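Local atomic coordinates of probable glucarate dehydratase (PDB entry 3VDG), a protein that probably dehydrates glucarate or a related acid sugar, as a member of the enolase superfamily with a metal ion in its active site. Residues A[276-281]-A[287-292]. Sequence-based numbering, arbitrary orientation.
Sequences DGMAEV and MPLATN. With NA (sodium ion), chain C; FMT (formic acid), chain B.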
loop_
_atom_site.group_PDB
_atom_site.type_symbol
_atom_site.label_atom_id
_atom_site.label_comp_id
_atom_site.label_asym_id
_atom_site.label_seq_id
_atom_site.Cartn_x
_atom_site.Cartn_y
_atom_site.Cartn_z
ATOM N N ASP A 276 19.442 -12.926 11.804
ATOM C CA ASP A 276 19.862 -13.164 13.200
ATOM C C ASP A 276 21.077 -12.339 13.620
ATOM O O ASP A 276 21.054 -11.662 14.660
ATOM C CB ASP A 276 20.118 -14.651 13.454
ATOM C CG ASP A 276 18.832 -15.461 13.464
ATOM O OD1 ASP A 276 17.774 -14.910 13.837
ATOM O OD2 ASP A 276 18.875 -16.652 13.104
ATOM N N GLY A 277 22.138 -12.397 12.817
ATOM C CA GLY A 277 23.320 -11.566 13.056
ATOM C C GLY A 277 22.983 -10.071 13.103
ATOM O O GLY A 277 23.443 -9.334 13.992
ATOM N N MET A 278 22.163 -9.608 12.171
ATOM C CA MET A 278 21.766 -8.184 12.191
ATOM C C MET A 278 21.051 -7.827 13.499
ATOM O O MET A 278 21.271 -6.755 14.065
ATOM C CB MET A 278 20.875 -7.839 10.985
ATOM C CG MET A 278 21.620 -7.853 9.651
ATOM S SD MET A 278 22.631 -6.385 9.378
ATOM C CE MET A 278 21.331 -5.179 9.051
ATOM N N ALA A 279 20.163 -8.707 13.948
ATOM C CA ALA A 279 19.424 -8.472 15.192
ATOM C C ALA A 279 20.398 -8.383 16.367
ATOM O O ALA A 279 20.254 -7.520 17.226
ATOM C CB ALA A 279 18.399 -9.578 15.420
ATOM N N GLU A 280 21.395 -9.273 16.379
ATOM C CA GLU A 280 22.459 -9.247 17.396
ATOM C C GLU A 280 23.173 -7.905 17.385
ATOM O O GLU A 280 23.384 -7.310 18.430
ATOM C CB GLU A 280 23.478 -10.365 17.142
ATOM C CG GLU A 280 24.385 -10.678 18.318
ATOM C CD GLU A 280 23.630 -11.337 19.459
ATOM O OE1 GLU A 280 24.121 -11.303 20.607
ATOM O OE2 GLU A 280 22.535 -11.885 19.205
ATOM N N VAL A 281 23.554 -7.422 16.205
ATOM C CA VAL A 281 24.260 -6.159 16.140
ATOM C C VAL A 281 23.345 -5.011 16.585
ATOM O O VAL A 281 23.780 -4.125 17.326
ATOM C CB VAL A 281 24.825 -5.871 14.729
ATOM C CG1 VAL A 281 25.485 -4.504 14.675
ATOM C CG2 VAL A 281 25.825 -6.956 14.314
ATOM N N MET A 287 23.388 3.569 16.583
ATOM C CA MET A 287 22.643 4.090 15.428
ATOM C C MET A 287 21.752 3.000 14.832
ATOM O O MET A 287 21.969 1.805 15.054
ATOM C CB MET A 287 23.580 4.685 14.358
ATOM C CG MET A 287 24.425 3.666 13.579
ATOM S SD MET A 287 25.708 2.789 14.531
ATOM C CE MET A 287 26.867 4.137 14.795
ATOM N N PRO A 288 20.732 3.404 14.066
ATOM C CA PRO A 288 19.851 2.421 13.433
ATOM C C PRO A 288 20.616 1.585 12.401
ATOM O O PRO A 288 21.529 2.111 11.754
ATOM C CB PRO A 288 18.822 3.299 12.679
ATOM C CG PRO A 288 18.963 4.670 13.230
ATOM C CD PRO A 288 20.360 4.797 13.754
ATOM N N LEU A 289 20.254 0.305 12.255
ATOM C CA LEU A 289 20.766 -0.506 11.157
ATOM C C LEU A 289 19.795 -0.424 9.990
ATOM O O LEU A 289 18.576 -0.451 10.185
ATOM C CB LEU A 289 20.892 -1.981 11.566
ATOM C CG LEU A 289 21.879 -2.273 12.706
ATOM C CD1 LEU A 289 22.166 -3.774 12.704
ATOM C CD2 LEU A 289 23.161 -1.470 12.486
ATOM N N ALA A 290 20.349 -0.337 8.788
ATOM C CA ALA A 290 19.571 -0.331 7.555
ATOM C C ALA A 290 19.934 -1.555 6.734
ATOM O O ALA A 290 20.994 -2.144 6.931
ATOM C CB ALA A 290 19.885 0.924 6.761
ATOM N N THR A 291 19.068 -1.941 5.799
ATOM C CA THR A 291 19.398 -3.056 4.937
ATOM C C THR A 291 18.843 -2.914 3.518
ATOM O O THR A 291 17.777 -2.330 3.313
ATOM C CB THR A 291 18.859 -4.367 5.503
ATOM O OG1 THR A 291 19.365 -5.452 4.706
ATOM C CG2 THR A 291 17.338 -4.375 5.425
ATOM N N ASN A 292 19.588 -3.448 2.551
ATOM C CA ASN A 292 19.026 -3.867 1.268
ATOM C C ASN A 292 19.560 -5.239 0.914
ATOM O O ASN A 292 19.801 -5.534 -0.257
ATOM C CB ASN A 292 19.398 -2.911 0.146
ATOM C CG ASN A 292 20.889 -2.635 0.091
ATOM O OD1 ASN A 292 21.332 -1.544 0.437
ATOM N ND2 ASN A 292 21.670 -3.620 -0.344
HETATM NA NA NA C . 23.355 -0.823 0.894
HETATM C C FMT B . 24.857 -2.929 -3.089
HETATM O O1 FMT B . 24.607 -2.695 -1.911
HETATM O O2 FMT B . 23.865 -3.162 -3.956
HETATM O O HOH W 1 24.000 -3.010 1.522
HETATM O O HOH W 2 23.827 -0.404 -1.311
#
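A methyl of Leu289 lies against backbone as well as side chains: CD1 pushes into the backbone of helix 275-284, stopping 3.4 Å from the carbonyl O of Met278, and Val281 CG1 lies 3.9 Å from the same CD1. The Val281 and Leu289 side chains meet at about a right angle. Met278 comes in beside them on a chain bent at both chi2 and chi3, a double bend that brings its terminal CE against the strand. There CE sits 4.0 Å from Leu289 CD1 and 3.7 Å from Ala290 O. Beside the apolar contacts, then, the Leu289 and Met278 methyls each rest against a carbonyl oxygen of the other segment. Helix and strand run nearly antiparallel, at 157°, with their axes 9.9 Å apart at closest approach. They are the helix and second strand of a beta-alpha-beta unit, strand 267-269, helix 275-284, strand 289-291, in the enolase-type barrel domain: the helix packs on the outside, and strand 289-291 lies between parallel strands 267-269 and 312-315. Beyond the packed part, Thr291 OG1 is hydrogen-bonded to Asp270 OD1, and the other carboxylate oxygen of Asp270 accepts a hydrogen bond from the backbone N of Asn292. At the end of the strand lies the metal site, where Asn292 OD1 binds the sodium ion at 2.2 Å alongside Asp244, Glu269 and two waters. Its amide ND2 reaches toward formate O1 at 3.5 Å, a weak bond bent to 145°, and a water on the sodium donates to that same oxygen. His343 and Asn246 also hold the formate.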